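Local coordinates for particle-associated lyase (Acinetobacter bacteriophage AP22, PDB 4Y9V), which probably cleaves the capsular polysaccharide of Acinetobacter baumannii by a lyase reaction, as the trimeric tailspike with which the phage attacks its host, at residues N167-V175 with G306-R316; L204-F213 with P228-N236. All blocks are in the same frame, centred on the assembly; numbering follows the deposited sequence. Where two conformers were deposited one is given.

Contact 1: N167-V175 with G306-R316; sequences NYYRKGEFV and GDGDLGCVPCR. With 49S (2-acetamido-2-deoxy-beta-D-mannopyranuronic acid), chain B; 49T (2-acetamido-2-deoxy-alpha-D-fucopyranose), chain C.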
loop_
_atom_site.group_PDB
_atom_site.type_symbol
_atom_site.label_atom_id
_atom_site.label_comp_id
_atom_site.label_asym_id
_atom_site.label_seq_id
_atom_site.Cartn_x
_atom_site.Cartn_y
_atom_site.Cartn_z
ATOM N N ASN A 167 6.175 28.796 -18.009
ATOM C CA ASN A 167 7.532 29.107 -18.378
ATOM C C ASN A 167 8.558 28.664 -17.320
ATOM O O ASN A 167 9.681 28.285 -17.664
ATOM C CB ASN A 167 7.692 30.614 -18.702
ATOM C CG ASN A 167 7.705 31.493 -17.499
ATOM O OD1 ASN A 167 6.828 31.462 -16.669
ATOM N ND2 ASN A 167 8.791 32.266 -17.440
ATOM N N TYR A 168 8.149 28.716 -16.060
ATOM C CA TYR A 168 9.035 28.383 -14.958
ATOM C C TYR A 168 9.104 26.879 -14.651
ATOM O O TYR A 168 9.827 26.487 -13.737
ATOM C CB TYR A 168 8.657 29.178 -13.717
ATOM C CG TYR A 168 7.267 29.033 -13.193
ATOM C CD1 TYR A 168 6.974 28.110 -12.171
ATOM C CD2 TYR A 168 6.214 29.834 -13.636
ATOM C CE1 TYR A 168 5.704 27.989 -11.645
ATOM C CE2 TYR A 168 4.930 29.731 -13.094
ATOM C CZ TYR A 168 4.689 28.824 -12.091
ATOM O OH TYR A 168 3.442 28.748 -11.493
ATOM N N TYR A 169 8.436 26.065 -15.458
ATOM C CA TYR A 169 8.597 24.605 -15.359
ATOM C C TYR A 169 9.867 24.226 -16.130
ATOM O O TYR A 169 9.830 23.814 -17.291
ATOM C CB TYR A 169 7.386 23.895 -15.909
ATOM C CG TYR A 169 6.107 24.005 -15.132
ATOM C CD1 TYR A 169 6.048 24.492 -13.813
ATOM C CD2 TYR A 169 4.902 23.550 -15.678
ATOM C CE1 TYR A 169 4.842 24.522 -13.099
ATOM C CE2 TYR A 169 3.733 23.532 -14.981
ATOM C CZ TYR A 169 3.675 24.015 -13.689
ATOM O OH TYR A 169 2.531 24.014 -12.939
ATOM N N ARG A 170 11.007 24.399 -15.438
ATOM C CA ARG A 170 12.331 24.156 -15.964
ATOM C C ARG A 170 12.852 22.846 -15.411
ATOM O O ARG A 170 12.521 22.422 -14.288
ATOM C CB ARG A 170 13.287 25.314 -15.637
ATOM C CG ARG A 170 12.729 26.654 -16.078
ATOM C CD ARG A 170 13.803 27.748 -16.169
ATOM N NE ARG A 170 13.189 29.064 -16.334
ATOM C CZ ARG A 170 12.642 29.753 -15.358
ATOM N NH1 ARG A 170 12.780 29.361 -14.099
ATOM N NH2 ARG A 170 11.927 30.828 -15.632
ATOM N N LYS A 171 13.677 22.149 -16.204
ATOM C CA LYS A 171 14.164 20.825 -15.802
ATOM C C LYS A 171 15.386 20.954 -14.876
ATOM O O LYS A 171 16.142 21.914 -14.920
ATOM C CB LYS A 171 14.425 19.935 -17.005
ATOM C CG LYS A 171 15.537 20.366 -17.921
ATOM C CD LYS A 171 15.736 19.375 -19.058
ATOM C CE LYS A 171 16.842 19.781 -20.010
ATOM N NZ LYS A 171 16.939 18.829 -21.131
ATOM N N GLY A 172 15.564 19.910 -14.064
ATOM C CA GLY A 172 16.680 19.821 -13.148
ATOM C C GLY A 172 16.398 18.770 -12.100
ATOM O O GLY A 172 15.313 18.191 -12.075
ATOM N N GLU A 173 17.370 18.525 -11.230
ATOM C CA GLU A 173 17.192 17.592 -10.130
ATOM C C GLU A 173 18.309 17.795 -9.102
ATOM O O GLU A 173 19.335 18.406 -9.399
ATOM C CB GLU A 173 17.146 16.128 -10.622
ATOM C CG GLU A 173 18.383 15.664 -11.361
ATOM C CD GLU A 173 18.030 14.425 -12.177
ATOM O OE1 GLU A 173 17.367 14.579 -13.253
ATOM O OE2 GLU A 173 18.333 13.288 -11.746
ATOM N N PHE A 174 18.104 17.246 -7.929
ATOM C CA PHE A 174 19.098 17.215 -6.887
ATOM C C PHE A 174 19.841 15.889 -6.907
ATOM O O PHE A 174 19.219 14.843 -7.110
ATOM C CB PHE A 174 18.448 17.365 -5.509
ATOM C CG PHE A 174 17.688 18.659 -5.280
ATOM C CD1 PHE A 174 17.984 19.826 -5.964
ATOM C CD2 PHE A 174 16.668 18.690 -4.325
ATOM C CE1 PHE A 174 17.276 21.006 -5.696
ATOM C CE2 PHE A 174 15.962 19.866 -4.070
ATOM C CZ PHE A 174 16.278 21.007 -4.765
ATOM N N VAL A 175 21.163 15.931 -6.681
ATOM C CA VAL A 175 21.963 14.738 -6.580
ATOM C C VAL A 175 22.912 14.866 -5.376
ATOM O O VAL A 175 23.270 15.966 -4.977
ATOM C CB VAL A 175 22.759 14.406 -7.862
ATOM C CG1 VAL A 175 21.813 14.260 -9.061
ATOM C CG2 VAL A 175 23.837 15.448 -8.136
ATOM N N GLY A 306 5.703 24.706 -6.849
ATOM C CA GLY A 306 6.795 25.603 -6.533
ATOM C C GLY A 306 6.854 26.819 -7.440
ATOM O O GLY A 306 5.803 27.310 -7.867
ATOM N N ASP A 307 8.051 27.314 -7.619
ATOM C CA ASP A 307 8.248 28.602 -8.304
ATOM C C ASP A 307 9.372 28.466 -9.324
ATOM O O ASP A 307 9.633 27.398 -9.843
ATOM C CB ASP A 307 8.288 29.766 -7.323
ATOM C CG ASP A 307 9.526 29.802 -6.459
ATOM O OD1 ASP A 307 9.615 28.968 -5.538
ATOM O OD2 ASP A 307 10.428 30.625 -6.701
ATOM N N GLY A 308 10.022 29.594 -9.656
ATOM C CA GLY A 308 10.858 29.686 -10.822
ATOM C C GLY A 308 12.217 30.313 -10.621
ATOM O O GLY A 308 12.842 30.697 -11.613
ATOM N N ASP A 309 12.707 30.419 -9.401
ATOM C CA ASP A 309 14.053 30.888 -9.207
ATOM C C ASP A 309 15.072 29.799 -9.584
ATOM O O ASP A 309 14.749 28.619 -9.678
ATOM C CB ASP A 309 14.251 31.337 -7.762
ATOM C CG ASP A 309 13.532 32.608 -7.384
ATOM O OD1 ASP A 309 12.859 33.223 -8.253
ATOM O OD2 ASP A 309 13.619 32.976 -6.178
ATOM N N LEU A 310 16.321 30.227 -9.740
ATOM C CA LEU A 310 17.434 29.319 -9.956
ATOM C C LEU A 310 17.395 28.195 -8.917
ATOM O O LEU A 310 17.340 28.455 -7.721
ATOM C CB LEU A 310 18.725 30.136 -9.854
ATOM C CG LEU A 310 20.008 29.384 -10.162
ATOM C CD1 LEU A 310 20.037 29.019 -11.633
ATOM C CD2 LEU A 310 21.223 30.234 -9.840
ATOM N N GLY A 311 17.463 26.939 -9.393
ATOM C CA GLY A 311 17.429 25.795 -8.503
ATOM C C GLY A 311 16.051 25.236 -8.180
ATOM O O GLY A 311 15.959 24.226 -7.479
ATOM N N CYS A 312 14.995 25.872 -8.694
ATOM C CA CYS A 312 13.628 25.409 -8.458
ATOM C C CYS A 312 13.291 24.237 -9.406
ATOM O O CYS A 312 12.614 24.374 -10.416
ATOM C CB CYS A 312 12.664 26.566 -8.618
ATOM S SG CYS A 312 12.752 27.748 -7.230
ATOM N N VAL A 313 13.804 23.074 -9.031
ATOM C CA VAL A 313 13.686 21.840 -9.800
ATOM C C VAL A 313 12.243 21.316 -9.768
ATOM O O VAL A 313 11.467 21.627 -8.863
ATOM C CB VAL A 313 14.639 20.772 -9.213
ATOM C CG1 VAL A 313 16.098 21.195 -9.385
ATOM C CG2 VAL A 313 14.322 20.440 -7.770
ATOM N N PRO A 314 11.908 20.414 -10.705
ATOM C CA PRO A 314 10.643 19.673 -10.586
ATOM C C PRO A 314 10.574 18.932 -9.254
ATOM O O PRO A 314 11.587 18.514 -8.705
ATOM C CB PRO A 314 10.705 18.694 -11.766
ATOM C CG PRO A 314 11.588 19.401 -12.782
ATOM C CD PRO A 314 12.667 20.050 -11.912
ATOM N N CYS A 315 9.351 18.739 -8.776
ATOM C CA CYS A 315 9.150 17.891 -7.601
ATOM C C CYS A 315 9.123 16.418 -8.033
ATOM O O CYS A 315 8.498 16.065 -9.025
ATOM C CB CYS A 315 7.810 18.144 -6.915
ATOM S SG CYS A 315 7.684 19.795 -6.167
ATOM N N ARG A 316 9.731 15.566 -7.210
ATOM C CA ARG A 316 9.731 14.130 -7.531
ATOM C C ARG A 316 9.990 13.356 -6.262
ATOM O O ARG A 316 10.620 13.847 -5.297
ATOM C CB ARG A 316 10.657 13.818 -8.722
ATOM C CG ARG A 316 12.073 14.291 -8.530
ATOM C CD ARG A 316 12.967 13.833 -9.659
ATOM N NE ARG A 316 12.509 14.135 -11.006
ATOM C CZ ARG A 316 12.935 15.153 -11.747
ATOM N NH1 ARG A 316 13.722 16.073 -11.258
ATOM N NH2 ARG A 316 12.554 15.220 -13.018
HETATM C C8 49S B . 3.862 25.474 -9.625
HETATM C C7 49S B . 3.159 26.212 -8.505
HETATM O O7 49S B . 3.039 25.698 -7.372
HETATM N N2 49S B . 2.682 27.431 -8.804
HETATM C C2 49S B . 1.926 28.243 -7.872
HETATM C C3 49S B . 2.743 29.417 -7.324
HETATM O O3 49S B . 3.914 28.955 -6.651
HETATM C C1 49S B . 0.693 28.791 -8.564
HETATM O O1 49S B . -0.085 27.782 -9.139
HETATM O O5 49S B . 1.095 29.629 -9.648
HETATM C C5 49S B . 1.755 30.812 -9.164
HETATM C C6 49S B . 2.042 31.710 -10.350
HETATM O O6A 49S B . 2.498 31.192 -11.400
HETATM O O6B 49S B . 1.822 32.936 -10.193
HETATM C C4 49S B . 3.038 30.436 -8.421
HETATM O O4 49S B . 3.482 31.697 -7.908
HETATM C C1 49T C . 4.819 31.806 -7.460
HETATM C C2 49T C . 5.009 33.265 -7.033
HETATM N N2 49T C . 3.874 33.700 -6.205
HETATM C C7 49T C . 4.007 33.898 -4.903
HETATM O O7 49T C . 5.011 33.663 -4.258
HETATM C C8 49T C . 2.752 34.442 -4.215
HETATM O O5 49T C . 5.748 31.425 -8.413
HETATM C C5 49T C . 5.791 32.231 -9.599
HETATM C C6 49T C . 6.767 31.589 -10.566
HETATM C C4 49T C . 6.149 33.662 -9.210
HETATM O O4 49T C . 7.443 33.660 -8.615
HETATM C C3 49T C . 5.117 34.170 -8.241
HETATM O O3 49T C . 5.520 35.482 -7.762
HETATM O O HOH W 1 8.889 24.889 -11.010
HETATM O O HOH W 2 12.173 26.554 -12.135
HETATM O O HOH W 3 10.785 23.285 -12.306
HETATM O O HOH W 4 10.606 32.137 -13.453
HETATM O O HOH W 5 14.111 17.242 -14.741
#

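Contact 2: L204-F213 with P228-N236; sequences LKVNPINFKF and PLVIDYARN. With EDO (1,2-ethanediol), chain E; EDO (1,2-ethanediol), chain H.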
loop_
_atom_site.group_PDB
_atom_site.type_symbol
_atom_site.label_atom_id
_atom_site.label_comp_id
_atom_site.label_asym_id
_atom_site.label_seq_id
_atom_site.Cartn_x
_atom_site.Cartn_y
_atom_site.Cartn_z
ATOM N N LEU A 204 24.835 23.731 -9.451
ATOM C CA LEU A 204 24.856 24.458 -8.203
ATOM C C LEU A 204 25.347 23.541 -7.084
ATOM O O LEU A 204 25.108 22.339 -7.125
ATOM C CB LEU A 204 23.486 24.996 -7.810
ATOM C CG LEU A 204 22.648 25.603 -8.940
ATOM C CD1 LEU A 204 21.278 26.030 -8.433
ATOM C CD2 LEU A 204 23.379 26.776 -9.610
ATOM N N LYS A 205 25.969 24.127 -6.066
ATOM C CA LYS A 205 26.294 23.433 -4.840
ATOM C C LYS A 205 25.521 24.054 -3.702
ATOM O O LYS A 205 25.545 25.308 -3.586
ATOM C CB LYS A 205 27.817 23.496 -4.586
ATOM C CG LYS A 205 28.248 22.809 -3.321
ATOM C CD LYS A 205 29.730 22.638 -3.222
ATOM C CE LYS A 205 30.169 22.197 -1.830
ATOM N NZ LYS A 205 31.578 21.735 -1.814
ATOM N N VAL A 206 24.905 23.242 -2.865
ATOM C CA VAL A 206 24.068 23.712 -1.761
ATOM C C VAL A 206 24.795 23.593 -0.443
ATOM O O VAL A 206 25.427 22.598 -0.152
ATOM C CB VAL A 206 22.745 22.905 -1.718
ATOM C CG1 VAL A 206 21.829 23.436 -0.625
ATOM C CG2 VAL A 206 22.039 22.924 -3.066
ATOM N N ASN A 207 24.619 24.630 0.387
ATOM C CA ASN A 207 25.056 24.624 1.792
ATOM C C ASN A 207 23.779 24.639 2.617
ATOM O O ASN A 207 23.139 25.699 2.700
ATOM C CB ASN A 207 25.895 25.890 2.039
ATOM C CG ASN A 207 26.465 25.948 3.438
ATOM O OD1 ASN A 207 26.075 25.163 4.255
ATOM N ND2 ASN A 207 27.372 26.904 3.665
ATOM N N PRO A 208 23.328 23.508 3.125
ATOM C CA PRO A 208 21.997 23.416 3.734
ATOM C C PRO A 208 21.940 24.064 5.123
ATOM O O PRO A 208 22.958 24.130 5.824
ATOM C CB PRO A 208 21.764 21.917 3.819
ATOM C CG PRO A 208 23.167 21.334 4.010
ATOM C CD PRO A 208 24.001 22.186 3.106
ATOM N N ILE A 209 20.732 24.441 5.517
ATOM C CA ILE A 209 20.463 24.927 6.882
ATOM C C ILE A 209 19.785 23.829 7.702
ATOM O O ILE A 209 18.965 23.068 7.194
ATOM C CB ILE A 209 19.587 26.189 6.855
ATOM C CG1 ILE A 209 19.590 26.879 8.240
ATOM C CG2 ILE A 209 18.148 25.930 6.374
ATOM C CD1 ILE A 209 18.963 28.274 8.238
ATOM N N ASN A 210 20.095 23.811 9.020
ATOM C CA ASN A 210 19.420 22.944 9.973
ATOM C C ASN A 210 18.648 23.817 10.992
ATOM O O ASN A 210 19.194 24.220 12.025
ATOM C CB ASN A 210 20.401 21.987 10.660
ATOM C CG ASN A 210 19.670 20.876 11.399
ATOM O OD1 ASN A 210 18.472 20.920 11.538
ATOM N ND2 ASN A 210 20.397 19.873 11.877
ATOM N N PHE A 211 17.416 24.141 10.644
ATOM C CA PHE A 211 16.507 24.972 11.406
ATOM C C PHE A 211 15.502 24.065 12.083
ATOM O O PHE A 211 14.775 23.353 11.395
ATOM C CB PHE A 211 15.816 25.955 10.478
ATOM C CG PHE A 211 14.810 26.838 11.178
ATOM C CD1 PHE A 211 15.223 27.959 11.860
ATOM C CD2 PHE A 211 13.449 26.560 11.162
ATOM C CE1 PHE A 211 14.327 28.794 12.530
ATOM C CE2 PHE A 211 12.541 27.371 11.784
ATOM C CZ PHE A 211 12.986 28.499 12.479
ATOM N N LYS A 212 15.496 24.055 13.412
ATOM C CA LYS A 212 14.732 23.089 14.218
ATOM C C LYS A 212 13.790 23.790 15.163
ATOM O O LYS A 212 14.060 24.891 15.666
ATOM C CB LYS A 212 15.707 22.204 15.062
ATOM C CG LYS A 212 16.660 21.435 14.156
ATOM C CD LYS A 212 17.475 20.499 15.012
ATOM C CE LYS A 212 16.674 19.343 15.616
ATOM N NZ LYS A 212 17.643 18.364 16.274
ATOM N N PHE A 213 12.699 23.092 15.479
ATOM C CA PHE A 213 11.776 23.556 16.502
ATOM C C PHE A 213 10.991 22.344 16.991
ATOM O O PHE A 213 10.611 21.472 16.209
ATOM C CB PHE A 213 10.818 24.639 15.989
ATOM C CG PHE A 213 10.094 24.280 14.704
ATOM C CD1 PHE A 213 10.687 24.595 13.500
ATOM C CD2 PHE A 213 8.865 23.666 14.693
ATOM C CE1 PHE A 213 10.083 24.295 12.303
ATOM C CE2 PHE A 213 8.243 23.355 13.496
ATOM C CZ PHE A 213 8.861 23.642 12.293
ATOM N N PRO A 228 4.041 32.181 6.811
ATOM C CA PRO A 228 4.528 32.255 8.183
ATOM C C PRO A 228 5.849 31.577 8.452
ATOM O O PRO A 228 6.683 32.101 9.175
ATOM C CB PRO A 228 3.322 31.643 8.944
ATOM C CG PRO A 228 2.125 31.996 8.130
ATOM C CD PRO A 228 2.594 31.939 6.737
ATOM N N LEU A 229 6.041 30.370 7.875
ATOM C CA LEU A 229 7.357 29.743 7.895
ATOM C C LEU A 229 7.653 29.170 6.496
ATOM O O LEU A 229 6.859 28.399 5.948
ATOM C CB LEU A 229 7.461 28.620 8.893
ATOM C CG LEU A 229 8.796 27.833 8.887
ATOM C CD1 LEU A 229 9.982 28.707 9.240
ATOM C CD2 LEU A 229 8.686 26.630 9.795
ATOM N N VAL A 230 8.833 29.520 5.984
ATOM C CA VAL A 230 9.445 28.844 4.845
ATOM C C VAL A 230 10.747 28.204 5.353
ATOM O O VAL A 230 11.538 28.864 6.023
ATOM C CB VAL A 230 9.752 29.784 3.681
ATOM C CG1 VAL A 230 10.301 28.963 2.482
ATOM C CG2 VAL A 230 8.526 30.598 3.289
ATOM N N ILE A 231 10.957 26.928 4.986
ATOM C CA ILE A 231 12.243 26.247 5.134
ATOM C C ILE A 231 12.735 25.967 3.719
ATOM O O ILE A 231 12.011 25.355 2.941
ATOM C CB ILE A 231 12.122 24.960 5.946
ATOM C CG1 ILE A 231 11.592 25.211 7.340
ATOM C CG2 ILE A 231 13.436 24.203 5.950
ATOM C CD1 ILE A 231 11.259 23.971 8.134
ATOM N N ASP A 232 13.945 26.448 3.403
ATOM C CA ASP A 232 14.471 26.452 2.047
ATOM C C ASP A 232 15.892 25.899 2.066
ATOM O O ASP A 232 16.688 26.283 2.933
ATOM C CB ASP A 232 14.408 27.892 1.537
ATOM C CG ASP A 232 14.617 28.140 0.067
ATOM O OD1 ASP A 232 15.102 27.278 -0.667
ATOM O OD2 ASP A 232 14.224 29.292 -0.362
ATOM N N TYR A 233 16.216 24.993 1.143
ATOM C CA TYR A 233 17.562 24.441 1.043
ATOM C C TYR A 233 17.995 23.772 2.385
ATOM O O TYR A 233 19.008 24.091 3.003
ATOM C CB TYR A 233 18.602 25.412 0.543
ATOM C CG TYR A 233 18.685 25.569 -0.966
ATOM C CD1 TYR A 233 18.591 24.489 -1.835
ATOM C CD2 TYR A 233 18.981 26.810 -1.524
ATOM C CE1 TYR A 233 18.755 24.645 -3.213
ATOM C CE2 TYR A 233 19.160 26.966 -2.900
ATOM C CZ TYR A 233 19.043 25.876 -3.754
ATOM O OH TYR A 233 19.202 25.976 -5.104
ATOM N N ALA A 234 17.196 22.767 2.763
ATOM C CA ALA A 234 17.487 21.896 3.890
ATOM C C ALA A 234 17.357 20.443 3.412
ATOM O O ALA A 234 16.599 20.135 2.497
ATOM C CB ALA A 234 16.562 22.145 5.066
ATOM N N ARG A 235 18.094 19.543 4.085
ATOM C CA ARG A 235 18.054 18.123 3.741
ATOM C C ARG A 235 18.025 17.251 4.996
ATOM O O ARG A 235 18.512 17.622 6.065
ATOM C CB ARG A 235 19.208 17.718 2.825
ATOM C CG ARG A 235 20.636 17.854 3.345
ATOM C CD ARG A 235 21.709 17.194 2.482
ATOM N NE ARG A 235 23.078 17.518 2.866
ATOM C CZ ARG A 235 24.218 17.161 2.263
ATOM N NH1 ARG A 235 24.146 16.463 1.187
ATOM N NH2 ARG A 235 25.390 17.556 2.768
ATOM N N ASN A 236 17.512 16.035 4.875
ATOM C CA ASN A 236 17.641 14.985 5.870
ATOM C C ASN A 236 17.002 15.364 7.206
ATOM O O ASN A 236 17.665 15.373 8.246
ATOM C CB ASN A 236 19.123 14.593 6.118
ATOM C CG ASN A 236 19.819 14.155 4.875
ATOM O OD1 ASN A 236 19.232 13.556 4.031
ATOM N ND2 ASN A 236 21.069 14.522 4.674
HETATM C C1 EDO E . 15.393 22.062 8.366
HETATM O O1 EDO E . 16.291 23.154 8.216
HETATM C C2 EDO E . 16.046 21.021 9.242
HETATM O O2 EDO E . 17.171 20.512 8.529
HETATM C C1 EDO H . 21.165 17.621 7.926
HETATM O O1 EDO H . 21.522 18.917 7.371
HETATM C C2 EDO H . 20.128 17.583 8.995
HETATM O O2 EDO H . 18.914 18.291 8.717
HETATM O O HOH W 6 19.320 20.445 6.643
#

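Contact 1: N167-V175 with G306-R316
Y168 lies with its ring alongside the 306-308 backbone, CD1 3.6 Å from D307 O and CB against G308 CA. With CG set between the backbone N and the carbonyl carbon (chi1 58°), the ring reaches the capsular saccharide: methyl C6 of 49T sits over the centre of one face, and the OH accepts a nearly straight bond from N2 of 49S while donating to its O6A (2.6 Å). G306 grips the same sugar through its backbone N and O, so both segments build the glycan pocket, where an insertion with an Ig-like sequence signature meets the pectin lyase-like beta-helix. Y169 turns the edge of its ring, at CE1, to the acetamido methyl C8 of 49S. R170 lays one guanidinium face against Y168 CA and brings NH1, from the edge, to G308 O (2.8 Å, 140° at the hydrogen); NH2 salt-bridges D159. A water bridges Y168 O and C312 O, and another lies 2.8 Å from R170 O and C312 O. V313 places CG2 over the F174 ring, 3.9 Å from its centroid, a CH-pi contact. R316, bent at chi3 (52°), turns NH1 onto G172 O, which lies in the guanidinium plane; NH1 approaches in the carbonyl plane.

Contact 2: L204-F213 with P228-N236
The chain returns to the beta-helix here: strand 201-207, paired with strands of the Ig-like region, runs through a short link into strand 211-213, which belongs to a parallel sheet of the helix, and 229-232 with its following corner packs against this passage. Strands 211-213 and 229-232 are not paired; their axes stay 9.7 Å apart at 137°, so side chains fill the space between two faces of the helix. F211, with CG anti to the backbone N (chi1 178°), slides past L229 in the opposite direction, CE2 reaching CD1 at 3.8 Å. The other methyl of L229, CD2, meets F213 CE1 at 3.7 Å, so one leucine is forked between two phenyl rings, and I231 CD1 approaches the F213 ring at its edge. F92 meets the F211 ring from beyond the two segments.

At the other end Y233 lies slantwise against V206, whose two methyls share one side of its ring: CG1 is 3.6 Å from CD1, and CG2 touches CE1. The Y233 hydroxyl is hydrogen-bonded to H120. The backbones come together at the bend, where I209 N donates to Y233 O (3.1 Å, 158° at the hydrogen), and P208 CA adds a C-H...O contact to the same oxygen. Beside it a water receives R235 N and donates to I209 O (2.7 Å), and a molecule of 1,2-ethanediol, probably from the crystallisation liquor, connects I209 O to F211 N. P208 CG comes within 4.0 Å of R235 NE, obliquely to the guanidinium, whose NH1 bonds to G149 O.

The chemistry is thus divided: hydrocarbon contacts join the two strands, whereas one direct backbone bond joins the segments at the bend, and a water and an ethanediol take up the I209 carbonyl and the N-H groups of R235 and F211.

Contact 2 is nested within the chain loop closed by contact 1, and the centres of the two lie about 16 Å apart. They meet where the turn 309-312 presses on the end of contact 2: G311 CA packs 3.8 Å from Y233 OH and 3.9 Å from L204 CD1, with L310 CG against the same leucine methyl. Contact 1 touches the glycan directly, whereas in contact 2 the D232 side chain remains about 11 Å from 49T. R255 joins the two electrostatically, forming salt bridges with D232 on one side and with D307 and D309 on the other; since D307 belongs to the pocket, this arginine connects contact 2 to its wall.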